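Local structure of DNA polymerase III, beta chain (Streptococcus pneumoniae, 2AWA) at residues 282-287 / 349-354. The protein probably tethers DNA polymerases and other proteins to DNA as a ring-shaped head-to-tail homodimer that encircles the duplex, conferring processivity on replication. Numbering follows the deposited sequence.
Sequences NLRQSM and SLKALN
L350 meets L283 and R284 through a single methyl, CD1, which reaches across from helix 343-351 to the flank of helix 280-294. Its chi1 of -69° sets CG beside the backbone N, and the extended chi2 (168°) then carries CD1 out to L283. There CD1 ends 3.8 Å from CG of L283. The same methyl lies 4.0 Å from L283 CD2, which indicates that it rests against the branch point and one arm of that leucine. The two leucine side chains cross at about a right angle. CD1 also comes within 3.8 Å of the backbone N of R284, where the CA atoms of L350 and R284 are the nearest across the contact, 6.5 Å apart.

Beside this apolar pair, R284 and K351 also cross nearly perpendicularly: CD of R284 is 3.8 Å from CG of K351. The arginine chain runs extended until it bends at chi3 (70°), while the lysine bends at both chi3 and chi4, curling back so that NZ lies 3.9 Å from CD and 4.1 Å from NE of R284. The ammonium approaches the guanidinium obliquely. E288 makes long, weak ion pairs with both, a shared carboxylate that probably steadies the two basic groups.

Paired helices on antiparallel sheet recur in each domain of this ring family; in relatives they line the DNA-facing inner surface, consistent with R284 and K351 on the more open side. Strand 357-362 lies beneath both leucines, with I360 touching L283 and V358 touching L350, while selenomethionine M287 extends the inter-helix packing onto L346 and I347. Further along, L353 packs on V358 and on F380 of strand 379-384.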
ATOM      1  N   ASN B 282       0.197  -1.710 -26.589  1.00 63.17           N
ATOM      2  CA  ASN B 282      -1.037  -2.381 -26.996  1.00 62.34           C
ATOM      3  C   ASN B 282      -0.941  -3.857 -26.793  1.00 61.99           C
ATOM      4  O   ASN B 282      -1.886  -4.467 -26.357  1.00 63.70           O
ATOM      5  CB  ASN B 282      -1.363  -2.117 -28.462  1.00 62.55           C
ATOM      6  CG  ASN B 282      -1.800  -0.706 -28.710  1.00 67.90           C
ATOM      7  OD1 ASN B 282      -1.960   0.087 -27.766  1.00 68.11           O
ATOM      8  ND2 ASN B 282      -1.991  -0.363 -29.989  1.00 72.33           N
ATOM      9  N   LEU B 283       0.205  -4.443 -27.116  1.00 63.13           N
ATOM     10  CA  LEU B 283       0.384  -5.858 -26.885  1.00 61.49           C
ATOM     11  C   LEU B 283       0.341  -6.153 -25.384  1.00 62.20           C
ATOM     12  O   LEU B 283      -0.341  -7.063 -24.956  1.00 64.33           O
ATOM     13  CB  LEU B 283       1.672  -6.349 -27.533  1.00 60.97           C
ATOM     14  CG  LEU B 283       1.931  -7.858 -27.454  1.00 62.51           C
ATOM     15  CD1 LEU B 283       0.711  -8.747 -27.842  1.00 61.13           C
ATOM     16  CD2 LEU B 283       3.119  -8.169 -28.304  1.00 61.87           C
ATOM     17  N   ARG B 284       1.023  -5.362 -24.571  1.00 64.78           N
ATOM     18  CA  ARG B 284       0.972  -5.583 -23.133  1.00 65.84           C
ATOM     19  C   ARG B 284      -0.468  -5.601 -22.642  1.00 65.33           C
ATOM     20  O   ARG B 284      -0.853  -6.463 -21.864  1.00 65.61           O
ATOM     21  CB  ARG B 284       1.756  -4.530 -22.352  1.00 66.20           C
ATOM     22  CG  ARG B 284       2.062  -4.966 -20.910  1.00 67.18           C
ATOM     23  CD  ARG B 284       2.751  -3.886 -20.105  1.00 68.90           C
ATOM     24  NE  ARG B 284       1.832  -2.788 -19.835  1.00 80.90           N
ATOM     25  CZ  ARG B 284       1.839  -1.590 -20.430  1.00 85.76           C
ATOM     26  NH1 ARG B 284       2.742  -1.261 -21.350  1.00 89.91           N
ATOM     27  NH2 ARG B 284       0.920  -0.694 -20.084  1.00 86.68           N
ATOM     28  N   GLN B 285      -1.276  -4.664 -23.095  1.00 64.84           N
ATOM     29  CA  GLN B 285      -2.643  -4.592 -22.596  1.00 64.82           C
ATOM     30  C   GLN B 285      -3.448  -5.791 -23.058  1.00 64.76           C
ATOM     31  O   GLN B 285      -4.317  -6.261 -22.335  1.00 65.59           O
ATOM     32  CB  GLN B 285      -3.291  -3.282 -23.002  1.00 65.70           C
ATOM     33  CG  GLN B 285      -2.613  -2.076 -22.327  1.00 66.87           C
ATOM     34  CD  GLN B 285      -2.995  -0.743 -22.929  1.00 66.12           C
ATOM     35  OE1 GLN B 285      -3.593  -0.667 -23.998  1.00 70.56           O
ATOM     36  NE2 GLN B 285      -2.636   0.323 -22.241  1.00 69.95           N
ATOM     37  N   SER B 286      -3.134  -6.310 -24.240  1.00 64.46           N
ATOM     38  CA  SER B 286      -3.798  -7.518 -24.737  1.00 64.99           C
ATOM     39  C   SER B 286      -3.437  -8.751 -23.932  1.00 65.32           C
ATOM     40  O   SER B 286      -4.285  -9.587 -23.675  1.00 64.43           O
ATOM     41  CB  SER B 286      -3.447  -7.768 -26.197  1.00 64.63           C
ATOM     42  OG  SER B 286      -4.145  -6.863 -27.018  1.00 68.19           O
HETATM   43  N   MSE B 287      -2.163  -8.869 -23.562  1.00 65.61           N
HETATM   44  CA  MSE B 287      -1.683  -9.992 -22.776  1.00 63.34           C
HETATM   45  C   MSE B 287      -2.169 -10.011 -21.333  1.00 62.09           C
HETATM   46  O   MSE B 287      -2.344 -11.083 -20.748  1.00 62.80           O
HETATM   47  CB  MSE B 287      -0.168  -9.994 -22.807  1.00 66.15           C
HETATM   48  CG  MSE B 287       0.387 -10.326 -24.160  1.00 74.21           C
HETATM   49 SE   MSE B 287      -0.355 -12.011 -24.917  1.00 89.06          SE
HETATM   50  CE  MSE B 287      -1.791 -11.285 -26.087  1.00 84.92           C
ATOM     51  N   SER B 349       8.724  -9.355 -20.496  1.00 57.92           N
ATOM     52  CA  SER B 349       9.577  -8.984 -21.615  1.00 59.95           C
ATOM     53  C   SER B 349       9.217  -7.614 -22.153  1.00 61.59           C
ATOM     54  O   SER B 349      10.104  -6.804 -22.486  1.00 61.10           O
ATOM     55  CB  SER B 349       9.467 -10.000 -22.760  1.00 61.11           C
ATOM     56  OG  SER B 349       9.893 -11.302 -22.386  1.00 65.91           O
ATOM     57  N   LEU B 350       7.913  -7.351 -22.234  1.00 61.46           N
ATOM     58  CA  LEU B 350       7.445  -6.096 -22.787  1.00 59.92           C
ATOM     59  C   LEU B 350       7.749  -4.956 -21.832  1.00 59.18           C
ATOM     60  O   LEU B 350       8.353  -3.965 -22.239  1.00 58.79           O
ATOM     61  CB  LEU B 350       5.968  -6.181 -23.150  1.00 59.29           C
ATOM     62  CG  LEU B 350       5.738  -7.111 -24.353  1.00 60.66           C
ATOM     63  CD1 LEU B 350       4.262  -7.409 -24.515  1.00 58.64           C
ATOM     64  CD2 LEU B 350       6.305  -6.525 -25.663  1.00 60.66           C
ATOM     65  N   LYS B 351       7.378  -5.118 -20.564  1.00 58.82           N
ATOM     66  CA  LYS B 351       7.705  -4.130 -19.527  1.00 58.34           C
ATOM     67  C   LYS B 351       9.192  -3.811 -19.510  1.00 55.90           C
ATOM     68  O   LYS B 351       9.584  -2.746 -19.078  1.00 54.34           O
ATOM     69  CB  LYS B 351       7.285  -4.614 -18.133  1.00 57.62           C
ATOM     70  CG  LYS B 351       5.769  -4.556 -17.862  1.00 62.45           C
ATOM     71  CD  LYS B 351       5.431  -4.920 -16.395  1.00 64.35           C
ATOM     72  CE  LYS B 351       4.206  -4.130 -15.837  1.00 79.46           C
ATOM     73  NZ  LYS B 351       2.850  -4.657 -16.273  1.00 86.69           N
ATOM     74  N   ALA B 352      10.026  -4.725 -19.980  1.00 55.92           N
ATOM     75  CA  ALA B 352      11.469  -4.476 -19.982  1.00 57.18           C
ATOM     76  C   ALA B 352      11.921  -3.574 -21.116  1.00 57.27           C
ATOM     77  O   ALA B 352      13.020  -3.060 -21.067  1.00 58.47           O
ATOM     78  CB  ALA B 352      12.235  -5.784 -20.026  1.00 58.39           C
ATOM     79  N   LEU B 353      11.095  -3.382 -22.136  1.00 57.47           N
ATOM     80  CA  LEU B 353      11.499  -2.586 -23.288  1.00 59.38           C
ATOM     81  C   LEU B 353      11.266  -1.105 -23.031  1.00 61.38           C
ATOM     82  O   LEU B 353      10.319  -0.741 -22.322  1.00 61.86           O
ATOM     83  CB  LEU B 353      10.738  -3.003 -24.542  1.00 59.61           C
ATOM     84  CG  LEU B 353      10.837  -4.486 -24.908  1.00 60.40           C
ATOM     85  CD1 LEU B 353       9.687  -4.859 -25.824  1.00 59.87           C
ATOM     86  CD2 LEU B 353      12.170  -4.807 -25.540  1.00 53.82           C
ATOM     87  N   ASN B 354      12.148  -0.265 -23.588  1.00 60.71           N
ATOM     88  CA  ASN B 354      11.955   1.180 -23.586  1.00 61.84           C
ATOM     89  C   ASN B 354      11.467   1.716 -24.948  1.00 60.12           C
ATOM     90  O   ASN B 354      11.337   2.917 -25.124  1.00 60.48           O
ATOM     91  CB  ASN B 354      13.250   1.888 -23.160  1.00 64.69           C
ATOM     92  CG  ASN B 354      13.696   1.507 -21.733  1.00 73.94           C
ATOM     93  OD1 ASN B 354      12.891   1.533 -20.794  1.00 79.38           O
ATOM     94  ND2 ASN B 354      14.988   1.164 -21.571  1.00 75.13           N
TER